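Local coordinates for TRAP solute Binding Protein (Uncultured marine bacterium, PDB 5I7I) that binds aromatic acids such as 3-hydroxybenzoate and probably delivers them to a TRAP transporter as its solute-binding protein, at residues P73-R81 with V88-F99; A112-E123 with K333-K341. All coordinates share one frame; numbering follows the deposited sequence. Where two conformers were deposited one is given.

Both contacts involve the five-stranded mixed sheet, contact 1 through an inner strand, contact 2 through helix 114-126, which lies against edge strand 136-143. In contact 1, partly buried, helix 76-82 lies over strand 87-91; apolar side chains fill the middle, an aspartate-arginine network lies at the margin, and W89, V91 and Y94 reach the bound ligand. Contact 2, largely buried, packs helix 114-126 on the C-terminal helix 325-339 without meeting the ligand: alanines let the helices close, Y339, E123 and I336 fill the interface, and charge and water lie at its ends. The two centres are about 22 Å apart and the contacts share no element, although helix 114-126 follows strand 87-91.

Contact 1 of 2, residues P73-R81 with V88-F99; sequences PPQLVDQVR and VWTVAGYTPGRF. With 3HB (3-hydroxybenzoic acid), chain C.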
loop_
_atom_site.group_PDB
_atom_site.type_symbol
_atom_site.label_atom_id
_atom_site.label_comp_id
_atom_site.label_asym_id
_atom_site.label_seq_id
_atom_site.Cartn_x
_atom_site.Cartn_y
_atom_site.Cartn_z
ATOM N N PRO A 73 7.806 2.724 -11.950
ATOM C CA PRO A 73 7.601 2.260 -10.584
ATOM C C PRO A 73 7.755 0.758 -10.396
ATOM O O PRO A 73 8.288 0.336 -9.356
ATOM C CB PRO A 73 6.183 2.740 -10.261
ATOM C CG PRO A 73 6.083 4.037 -11.013
ATOM C CD PRO A 73 6.790 3.722 -12.336
ATOM N N PRO A 74 7.319 -0.097 -11.326
ATOM C CA PRO A 74 7.491 -1.540 -11.087
ATOM C C PRO A 74 8.941 -1.954 -11.006
ATOM O O PRO A 74 9.237 -3.014 -10.451
ATOM C CB PRO A 74 6.784 -2.194 -12.278
ATOM C CG PRO A 74 5.856 -1.165 -12.772
ATOM C CD PRO A 74 6.581 0.146 -12.572
ATOM N N GLN A 75 9.857 -1.149 -11.535
ATOM C CA GLN A 75 11.266 -1.514 -11.532
ATOM C C GLN A 75 11.953 -1.272 -10.194
ATOM O O GLN A 75 13.079 -1.752 -10.015
ATOM C CB GLN A 75 12.011 -0.772 -12.627
ATOM C CG GLN A 75 11.486 -1.044 -13.993
ATOM C CD GLN A 75 12.250 -0.313 -15.033
ATOM O OE1 GLN A 75 11.913 0.819 -15.369
ATOM N NE2 GLN A 75 13.313 -0.932 -15.533
ATOM N N LEU A 76 11.316 -0.555 -9.267
ATOM C CA LEU A 76 11.966 -0.265 -7.994
ATOM C C LEU A 76 12.430 -1.537 -7.292
ATOM O O LEU A 76 13.545 -1.584 -6.761
ATOM C CB LEU A 76 11.049 0.567 -7.094
ATOM C CG LEU A 76 10.841 2.015 -7.530
ATOM C CD1 LEU A 76 9.621 2.614 -6.820
ATOM C CD2 LEU A 76 12.098 2.824 -7.263
ATOM N N VAL A 77 11.615 -2.590 -7.289
ATOM C CA VAL A 77 12.039 -3.827 -6.626
ATOM C C VAL A 77 13.254 -4.432 -7.315
ATOM O O VAL A 77 14.121 -5.018 -6.652
ATOM C CB VAL A 77 10.896 -4.853 -6.482
ATOM C CG1 VAL A 77 9.883 -4.388 -5.460
ATOM C CG2 VAL A 77 10.217 -5.127 -7.808
ATOM N N ASP A 78 13.335 -4.334 -8.645
ATOM C CA ASP A 78 14.502 -4.868 -9.342
ATOM C C ASP A 78 15.739 -4.055 -9.010
ATOM O O ASP A 78 16.809 -4.614 -8.748
ATOM C CB ASP A 78 14.275 -4.859 -10.853
ATOM C CG ASP A 78 13.112 -5.721 -11.275
ATOM O OD1 ASP A 78 12.813 -6.710 -10.572
ATOM O OD2 ASP A 78 12.507 -5.407 -12.323
ATOM N N GLN A 79 15.600 -2.731 -9.007
ATOM C CA GLN A 79 16.724 -1.844 -8.715
ATOM C C GLN A 79 17.313 -2.134 -7.338
ATOM O O GLN A 79 18.539 -2.220 -7.179
ATOM C CB GLN A 79 16.281 -0.391 -8.810
ATOM C CG GLN A 79 15.929 0.043 -10.218
ATOM C CD GLN A 79 15.420 1.455 -10.278
ATOM O OE1 GLN A 79 14.995 2.006 -9.272
ATOM N NE2 GLN A 79 15.429 2.042 -11.462
ATOM N N VAL A 80 16.454 -2.299 -6.332
ATOM C CA VAL A 80 16.966 -2.548 -4.987
ATOM C C VAL A 80 17.513 -3.971 -4.866
ATOM O O VAL A 80 18.517 -4.200 -4.182
ATOM C CB VAL A 80 15.927 -2.196 -3.900
ATOM C CG1 VAL A 80 14.857 -3.281 -3.733
ATOM C CG2 VAL A 80 16.638 -1.969 -2.593
ATOM N N ARG A 81 16.871 -4.943 -5.527
ATOM C CA ARG A 81 17.356 -6.321 -5.477
ATOM C C ARG A 81 18.769 -6.398 -6.031
ATOM O O ARG A 81 19.647 -7.039 -5.445
ATOM C CB ARG A 81 16.439 -7.230 -6.298
ATOM C CG ARG A 81 16.857 -8.711 -6.351
ATOM C CD ARG A 81 16.114 -9.466 -7.485
ATOM N NE ARG A 81 16.395 -8.850 -8.780
ATOM C CZ ARG A 81 15.653 -8.994 -9.877
ATOM N NH1 ARG A 81 14.571 -9.756 -9.867
ATOM N NH2 ARG A 81 16.002 -8.372 -10.996
ATOM N N VAL A 88 14.422 1.254 -1.350
ATOM C CA VAL A 88 13.225 1.708 -2.045
ATOM C C VAL A 88 12.024 1.638 -1.124
ATOM O O VAL A 88 11.977 0.865 -0.168
ATOM C CB VAL A 88 12.923 0.954 -3.351
ATOM C CG1 VAL A 88 14.110 1.072 -4.295
ATOM C CG2 VAL A 88 12.570 -0.481 -3.067
ATOM N N TRP A 89 11.033 2.476 -1.450
ATOM C CA TRP A 89 9.671 2.350 -0.948
ATOM C C TRP A 89 8.780 2.165 -2.160
ATOM O O TRP A 89 8.855 2.942 -3.115
ATOM C CB TRP A 89 9.260 3.585 -0.150
ATOM C CG TRP A 89 7.869 3.496 0.449
ATOM C CD1 TRP A 89 7.555 3.067 1.693
ATOM C CD2 TRP A 89 6.638 3.883 -0.165
ATOM N NE1 TRP A 89 6.202 3.136 1.894
ATOM C CE2 TRP A 89 5.616 3.637 0.769
ATOM C CE3 TRP A 89 6.297 4.407 -1.408
ATOM C CZ2 TRP A 89 4.279 3.912 0.503
ATOM C CZ3 TRP A 89 4.970 4.655 -1.682
ATOM C CH2 TRP A 89 3.979 4.410 -0.734
ATOM N N THR A 90 7.953 1.122 -2.144
ATOM C CA THR A 90 7.113 0.884 -3.304
ATOM C C THR A 90 5.859 0.117 -2.901
ATOM O O THR A 90 5.653 -0.208 -1.734
ATOM C CB THR A 90 7.924 0.160 -4.380
ATOM O OG1 THR A 90 7.148 0.152 -5.580
ATOM C CG2 THR A 90 8.268 -1.261 -3.959
ATOM N N VAL A 91 5.011 -0.150 -3.896
ATOM C CA VAL A 91 3.803 -0.960 -3.736
ATOM C C VAL A 91 4.111 -2.354 -4.267
ATOM O O VAL A 91 4.499 -2.497 -5.428
ATOM C CB VAL A 91 2.609 -0.338 -4.486
ATOM C CG1 VAL A 91 1.385 -1.235 -4.432
ATOM C CG2 VAL A 91 2.222 1.041 -3.901
ATOM N N ALA A 92 3.943 -3.380 -3.426
ATOM C CA ALA A 92 4.329 -4.738 -3.810
ATOM C C ALA A 92 3.640 -5.165 -5.096
ATOM O O ALA A 92 4.271 -5.711 -6.009
ATOM C CB ALA A 92 3.960 -5.718 -2.699
ATOM N N GLY A 93 2.338 -4.928 -5.184
ATOM C CA GLY A 93 1.545 -5.355 -6.307
ATOM C C GLY A 93 1.735 -4.580 -7.591
ATOM O O GLY A 93 1.109 -4.919 -8.600
ATOM N N TYR A 94 2.580 -3.540 -7.605
ATOM C CA TYR A 94 2.929 -2.936 -8.886
ATOM C C TYR A 94 3.679 -3.913 -9.779
ATOM O O TYR A 94 3.761 -3.682 -10.985
ATOM C CB TYR A 94 3.769 -1.671 -8.703
ATOM C CG TYR A 94 3.025 -0.414 -8.265
ATOM C CD1 TYR A 94 1.656 -0.418 -8.001
ATOM C CD2 TYR A 94 3.710 0.776 -8.133
ATOM C CE1 TYR A 94 1.018 0.733 -7.616
ATOM C CE2 TYR A 94 3.080 1.922 -7.763
ATOM C CZ TYR A 94 1.752 1.916 -7.501
ATOM O OH TYR A 94 1.152 3.106 -7.124
ATOM N N THR A 95 4.201 -5.004 -9.219
ATOM C CA THR A 95 4.803 -6.101 -9.970
ATOM C C THR A 95 3.958 -7.344 -9.724
ATOM O O THR A 95 4.134 -8.018 -8.699
ATOM C CB THR A 95 6.234 -6.353 -9.509
ATOM O OG1 THR A 95 6.321 -6.378 -8.084
ATOM C CG2 THR A 95 7.145 -5.276 -10.052
ATOM N N PRO A 96 2.993 -7.648 -10.593
ATOM C CA PRO A 96 2.098 -8.786 -10.334
ATOM C C PRO A 96 2.848 -10.099 -10.206
ATOM O O PRO A 96 3.824 -10.345 -10.915
ATOM C CB PRO A 96 1.179 -8.807 -11.557
ATOM C CG PRO A 96 1.866 -8.017 -12.584
ATOM C CD PRO A 96 2.638 -6.966 -11.847
ATOM N N GLY A 97 2.387 -10.925 -9.262
ATOM C CA GLY A 97 2.880 -12.273 -9.083
ATOM C C GLY A 97 4.198 -12.397 -8.348
ATOM O O GLY A 97 4.565 -13.510 -7.956
ATOM N N ARG A 98 4.905 -11.294 -8.125
ATOM C CA ARG A 98 6.247 -11.366 -7.572
ATOM C C ARG A 98 6.248 -11.655 -6.075
ATOM O O ARG A 98 7.200 -12.259 -5.573
ATOM C CB ARG A 98 6.951 -10.038 -7.841
ATOM C CG ARG A 98 8.401 -9.995 -7.445
ATOM C CD ARG A 98 9.334 -10.188 -8.623
ATOM N NE ARG A 98 10.661 -9.647 -8.321
ATOM C CZ ARG A 98 11.263 -8.652 -8.969
ATOM N NH1 ARG A 98 10.688 -8.059 -10.012
ATOM N NH2 ARG A 98 12.472 -8.253 -8.579
ATOM N N PHE A 99 5.208 -11.241 -5.355
ATOM C CA PHE A 99 5.130 -11.387 -3.900
ATOM C C PHE A 99 3.790 -12.032 -3.578
ATOM O O PHE A 99 2.871 -11.389 -3.053
ATOM C CB PHE A 99 5.317 -10.038 -3.202
ATOM C CG PHE A 99 6.545 -9.301 -3.664
ATOM C CD1 PHE A 99 7.814 -9.683 -3.240
ATOM C CD2 PHE A 99 6.428 -8.241 -4.539
ATOM C CE1 PHE A 99 8.940 -9.014 -3.679
ATOM C CE2 PHE A 99 7.545 -7.572 -4.983
ATOM C CZ PHE A 99 8.808 -7.946 -4.547
HETATM C "C1'" 3HB C . -1.731 3.333 -4.803
HETATM O "O1'" 3HB C . -2.973 3.156 -4.710
HETATM O "O2'" 3HB C . -1.112 2.944 -5.828
HETATM C C1 3HB C . -0.972 4.079 -3.714
HETATM C C2 3HB C . -1.617 4.372 -2.514
HETATM C C3 3HB C . -0.954 5.051 -1.523
HETATM C C4 3HB C . 0.335 5.470 -1.717
HETATM C C5 3HB C . 0.986 5.177 -2.912
HETATM C C6 3HB C . 0.336 4.487 -3.915
HETATM O O3 3HB C . -1.609 5.326 -0.344
HETATM O O HOH W 1 8.316 -1.611 -7.407
#
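V77 meets T90, T95, R98 and F99 at once, its two methyls dividing the work. With CG1 anti to the carbonyl carbon (chi1 -71°), that methyl lies 3.8 Å from T90 CG2 and equally near F99 CZ, whereas CG2 meets T95 CG2 tip to tip and covers one face of the R98 guanidinium. Later in the helix V80 CG1 rests 3.7 Å from V88 CG2; before V77, L76 bridges V88 and T90, and P73 CB touches the Y94 ring. Helix and strand run roughly antiparallel, their short axes 148° apart.

Charge gathers at the margin. The R98 conformer described, one of two modelled, turns NH1 and NH2 end-on to D78 OD1, the planes of the two groups 13° apart; with R98 NH1 2.6 Å from D78 OD1, the separations are short enough, and the arginine mobile enough, for the exact geometry to be doubtful. R81 joins by charge alone, since OD1 lies well off its guanidinium plane. Losing the carboxylate of D78 to an alanine is likely to leave the neighbouring charges of R98 and R81 without that counterion, and R98 held less firmly, with V77 and a weak bond to Y136 remaining.

One water links polar atoms of the two segments, donating to P73 O at 2.8 Å and bonding T90 OG1 at the same distance, with a weak bond from V77 N.

Segment 88-99 reaches the ligand from the strand and the following 3-10 turn: Y94 OH donates to 3HB O2' at 2.6 Å, while W89 brings its ring edge to the ligand ring and V91 CG2 approaches C6.

Strand 88-91 hydrogen-bonds through V88 and T90 to strand 237-243, V77 and F99 press on L239 and Y136, and L76 reaches H30 of strand 25-31, placing the helix across the sheet.

Contact 2 of 2, residues A112-E123 with K333-K341; sequences ASAEATSQALQE and KDLISKYDK
A116 and Y339 bring their CA atoms within 4.7 Å where helix 114-123 crosses helix 333-339, the short axes closing to 7.7 Å at 130°. A116 CB sits against the backbone of Y339 and D340, and A120 CB lies 3.6 Å from L335 CB while also touching I336. I336 CG2 meets A112 CB at 3.8 Å, and its CG1 branch lies alongside T117.

Y339 is a knob in the hole formed by A116, Q119, A120 and E123. Q119 CB stands over the ring face, 3.5 Å from the centroid and 13° off its normal, a CH-pi contact; K338 CD covers part of the opposite face. The Q119 amide is held by its own helix, NE2 donating to E115 O.

E123 extends from its helix with CG anti to the backbone N (chi1 177°), which carries the carboxylate to the phenol. Y339 OH donates to E123 OE1 at 2.6 Å, nearly in line with the C-O bond, and K338 NZ uses the syn lone pair of that oxygen at 2.8 Å, with a weaker bond to OE2. L335 CD2 packs against the same carboxylate.

At the other end S113, the N-cap residue, meets the chain terminus through water: one molecule joins S113 N to D340 OD1, another S113 OG to the K341 carboxylate.

Two donors on OE1 probably favour an ionised E123 and hold the phenol in place, while Q119 and K338 limit the ring's rotation. Direct polar bonds at the E123 end and water bridges from S113 to the chain terminus tie the two segments, while the alanines probably allow the close approach.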
loop_
_atom_site.group_PDB
_atom_site.type_symbol
_atom_site.label_atom_id
_atom_site.label_comp_id
_atom_site.label_asym_id
_atom_site.label_seq_id
_atom_site.Cartn_x
_atom_site.Cartn_y
_atom_site.Cartn_z
ATOM N N ALA A 112 -8.072 -3.913 8.953
ATOM C CA ALA A 112 -8.493 -3.042 10.046
ATOM C C ALA A 112 -7.726 -1.727 9.898
ATOM O O ALA A 112 -7.432 -1.310 8.773
ATOM C CB ALA A 112 -8.238 -3.727 11.387
ATOM N N SER A 113 -7.367 -1.078 10.999
ATOM C CA SER A 113 -6.522 0.104 10.899
ATOM C C SER A 113 -5.201 -0.245 10.205
ATOM O O SER A 113 -4.760 -1.399 10.188
ATOM C CB SER A 113 -6.211 0.640 12.292
ATOM O OG SER A 113 -5.407 -0.285 12.993
ATOM N N ALA A 114 -4.542 0.772 9.652
ATOM C CA ALA A 114 -3.201 0.526 9.127
ATOM C C ALA A 114 -2.249 0.103 10.234
ATOM O O ALA A 114 -1.358 -0.718 10.003
ATOM C CB ALA A 114 -2.654 1.752 8.400
ATOM N N GLU A 115 -2.442 0.611 11.447
ATOM C CA GLU A 115 -1.587 0.217 12.562
ATOM C C GLU A 115 -1.670 -1.287 12.810
ATOM O O GLU A 115 -0.640 -1.959 12.960
ATOM C CB GLU A 115 -2.019 0.980 13.807
ATOM C CG GLU A 115 -1.338 0.538 15.092
ATOM C CD GLU A 115 -1.760 1.358 16.312
ATOM O OE1 GLU A 115 -2.645 2.233 16.207
ATOM O OE2 GLU A 115 -1.170 1.128 17.399
ATOM N N ALA A 116 -2.894 -1.827 12.873
ATOM C CA ALA A 116 -3.045 -3.254 13.142
ATOM C C ALA A 116 -2.615 -4.075 11.943
ATOM O O ALA A 116 -1.923 -5.096 12.086
ATOM C CB ALA A 116 -4.505 -3.564 13.492
ATOM N N THR A 117 -3.025 -3.652 10.750
ATOM C CA THR A 117 -2.796 -4.457 9.562
ATOM C C THR A 117 -1.324 -4.446 9.178
ATOM O O THR A 117 -0.814 -5.436 8.647
ATOM C CB THR A 117 -3.710 -3.974 8.426
ATOM O OG1 THR A 117 -5.066 -3.869 8.900
ATOM C CG2 THR A 117 -3.714 -4.980 7.292
ATOM N N SER A 118 -0.626 -3.345 9.445
ATOM C CA SER A 118 0.799 -3.268 9.140
ATOM C C SER A 118 1.619 -4.187 10.040
ATOM O O SER A 118 2.561 -4.830 9.566
ATOM C CB SER A 118 1.290 -1.835 9.289
ATOM O OG SER A 118 0.756 -1.008 8.287
ATOM N N GLN A 119 1.333 -4.218 11.350
ATOM C CA GLN A 119 2.009 -5.168 12.225
ATOM C C GLN A 119 1.735 -6.604 11.796
ATOM O O GLN A 119 2.634 -7.454 11.820
ATOM C CB GLN A 119 1.554 -4.946 13.659
ATOM C CG GLN A 119 2.081 -3.665 14.227
ATOM C CD GLN A 119 1.541 -3.376 15.593
ATOM O OE1 GLN A 119 2.159 -3.707 16.607
ATOM N NE2 GLN A 119 0.343 -2.807 15.636
ATOM N N ALA A 120 0.488 -6.886 11.422
ATOM C CA ALA A 120 0.145 -8.204 10.911
ATOM C C ALA A 120 1.002 -8.547 9.696
ATOM O O ALA A 120 1.567 -9.638 9.618
ATOM C CB ALA A 120 -1.345 -8.246 10.573
ATOM N N LEU A 121 1.114 -7.617 8.736
ATOM C CA LEU A 121 1.939 -7.845 7.551
ATOM C C LEU A 121 3.382 -8.138 7.926
ATOM O O LEU A 121 4.016 -9.036 7.357
ATOM C CB LEU A 121 1.910 -6.618 6.640
ATOM C CG LEU A 121 0.793 -6.643 5.602
ATOM C CD1 LEU A 121 0.516 -5.243 5.090
ATOM C CD2 LEU A 121 1.172 -7.579 4.454
ATOM N N GLN A 122 3.953 -7.342 8.833
ATOM C CA GLN A 122 5.354 -7.557 9.183
ATOM C C GLN A 122 5.571 -8.925 9.834
ATOM O O GLN A 122 6.524 -9.638 9.500
ATOM C CB GLN A 122 5.845 -6.428 10.080
ATOM C CG GLN A 122 7.320 -6.574 10.444
ATOM C CD GLN A 122 8.223 -6.403 9.251
ATOM O OE1 GLN A 122 8.030 -5.487 8.454
ATOM N NE2 GLN A 122 9.228 -7.269 9.121
ATOM N N GLU A 123 4.714 -9.308 10.781
ATOM C CA GLU A 123 4.889 -10.620 11.401
ATOM C C GLU A 123 4.707 -11.729 10.378
ATOM O O GLU A 123 5.403 -12.753 10.409
ATOM C CB GLU A 123 3.930 -10.809 12.585
ATOM C CG GLU A 123 4.058 -12.213 13.191
ATOM C CD GLU A 123 3.322 -12.433 14.486
ATOM O OE1 GLU A 123 2.832 -11.471 15.086
ATOM O OE2 GLU A 123 3.262 -13.605 14.924
ATOM N N LYS A 333 -5.867 -13.094 8.710
ATOM C CA LYS A 333 -6.995 -12.624 9.513
ATOM C C LYS A 333 -6.664 -12.661 10.997
ATOM O O LYS A 333 -7.001 -11.728 11.743
ATOM C CB LYS A 333 -8.225 -13.488 9.237
ATOM C CG LYS A 333 -8.850 -13.253 7.881
ATOM C CD LYS A 333 -9.720 -14.432 7.439
ATOM C CE LYS A 333 -10.966 -14.595 8.294
ATOM N NZ LYS A 333 -11.971 -13.548 8.002
ATOM N N ASP A 334 -6.052 -13.751 11.459
ATOM C CA ASP A 334 -5.731 -13.860 12.877
ATOM C C ASP A 334 -4.707 -12.808 13.292
ATOM O O ASP A 334 -4.791 -12.270 14.394
ATOM C CB ASP A 334 -5.212 -15.266 13.181
ATOM C CG ASP A 334 -6.290 -16.329 13.091
ATOM O OD1 ASP A 334 -7.489 -15.956 13.074
ATOM O OD2 ASP A 334 -5.956 -17.536 13.026
ATOM N N LEU A 335 -3.715 -12.524 12.447
ATOM C CA LEU A 335 -2.701 -11.526 12.815
ATOM C C LEU A 335 -3.299 -10.132 12.855
ATOM O O LEU A 335 -2.957 -9.330 13.730
ATOM C CB LEU A 335 -1.507 -11.576 11.855
ATOM C CG LEU A 335 -0.615 -12.803 11.992
ATOM C CD1 LEU A 335 0.370 -12.842 10.819
ATOM C CD2 LEU A 335 0.112 -12.853 13.320
ATOM N N ILE A 336 -4.206 -9.824 11.925
ATOM C CA ILE A 336 -4.874 -8.529 11.949
ATOM C C ILE A 336 -5.638 -8.357 13.256
ATOM O O ILE A 336 -5.552 -7.317 13.913
ATOM C CB ILE A 336 -5.775 -8.367 10.714
ATOM C CG1 ILE A 336 -4.907 -8.276 9.458
ATOM C CG2 ILE A 336 -6.686 -7.150 10.829
ATOM C CD1 ILE A 336 -5.652 -8.428 8.166
ATOM N N SER A 337 -6.383 -9.383 13.668
ATOM C CA SER A 337 -7.142 -9.227 14.905
ATOM C C SER A 337 -6.226 -9.209 16.125
ATOM O O SER A 337 -6.499 -8.484 17.087
ATOM C CB SER A 337 -8.256 -10.268 15.022
ATOM O OG SER A 337 -7.773 -11.587 15.200
ATOM N N LYS A 338 -5.108 -9.932 16.075
ATOM C CA LYS A 338 -4.159 -9.924 17.185
ATOM C C LYS A 338 -3.675 -8.513 17.466
ATOM O O LYS A 338 -3.564 -8.104 18.625
ATOM C CB LYS A 338 -2.981 -10.823 16.817
ATOM C CG LYS A 338 -1.724 -10.658 17.655
ATOM C CD LYS A 338 -0.561 -11.437 17.005
ATOM C CE LYS A 338 0.682 -11.347 17.797
ATOM N NZ LYS A 338 1.582 -12.432 17.397
ATOM N N TYR A 339 -3.403 -7.754 16.416
ATOM C CA TYR A 339 -2.850 -6.422 16.554
ATOM C C TYR A 339 -3.906 -5.328 16.615
ATOM O O TYR A 339 -3.553 -4.158 16.743
ATOM C CB TYR A 339 -1.848 -6.160 15.424
ATOM C CG TYR A 339 -0.571 -6.944 15.569
ATOM C CD1 TYR A 339 0.329 -6.641 16.576
ATOM C CD2 TYR A 339 -0.254 -7.972 14.699
ATOM C CE1 TYR A 339 1.502 -7.337 16.717
ATOM C CE2 TYR A 339 0.904 -8.683 14.834
ATOM C CZ TYR A 339 1.788 -8.361 15.843
ATOM O OH TYR A 339 2.977 -9.067 15.988
ATOM N N ASP A 340 -5.187 -5.675 16.574
ATOM C CA ASP A 340 -6.267 -4.692 16.515
ATOM C C ASP A 340 -6.610 -4.221 17.923
ATOM O O ASP A 340 -7.569 -4.667 18.557
ATOM C CB ASP A 340 -7.470 -5.315 15.837
ATOM C CG ASP A 340 -8.608 -4.358 15.701
ATOM O OD1 ASP A 340 -8.341 -3.142 15.675
ATOM O OD2 ASP A 340 -9.757 -4.829 15.614
ATOM N N LYS A 341 -5.838 -3.258 18.395
ATOM C CA LYS A 341 -6.041 -2.729 19.731
ATOM C C LYS A 341 -5.823 -1.223 19.783
ATOM O O LYS A 341 -5.925 -0.550 18.757
ATOM C CB LYS A 341 -5.119 -3.465 20.692
ATOM C CG LYS A 341 -5.647 -4.844 21.014
ATOM C CD LYS A 341 -4.572 -5.758 21.596
ATOM C CE LYS A 341 -4.988 -6.441 22.908
ATOM N NZ LYS A 341 -6.284 -6.004 23.524
ATOM O OXT LYS A 341 -5.566 -0.648 20.841
HETATM O O HOH W 2 -8.847 -1.143 13.614
HETATM O O HOH W 3 -5.827 -0.442 15.635
#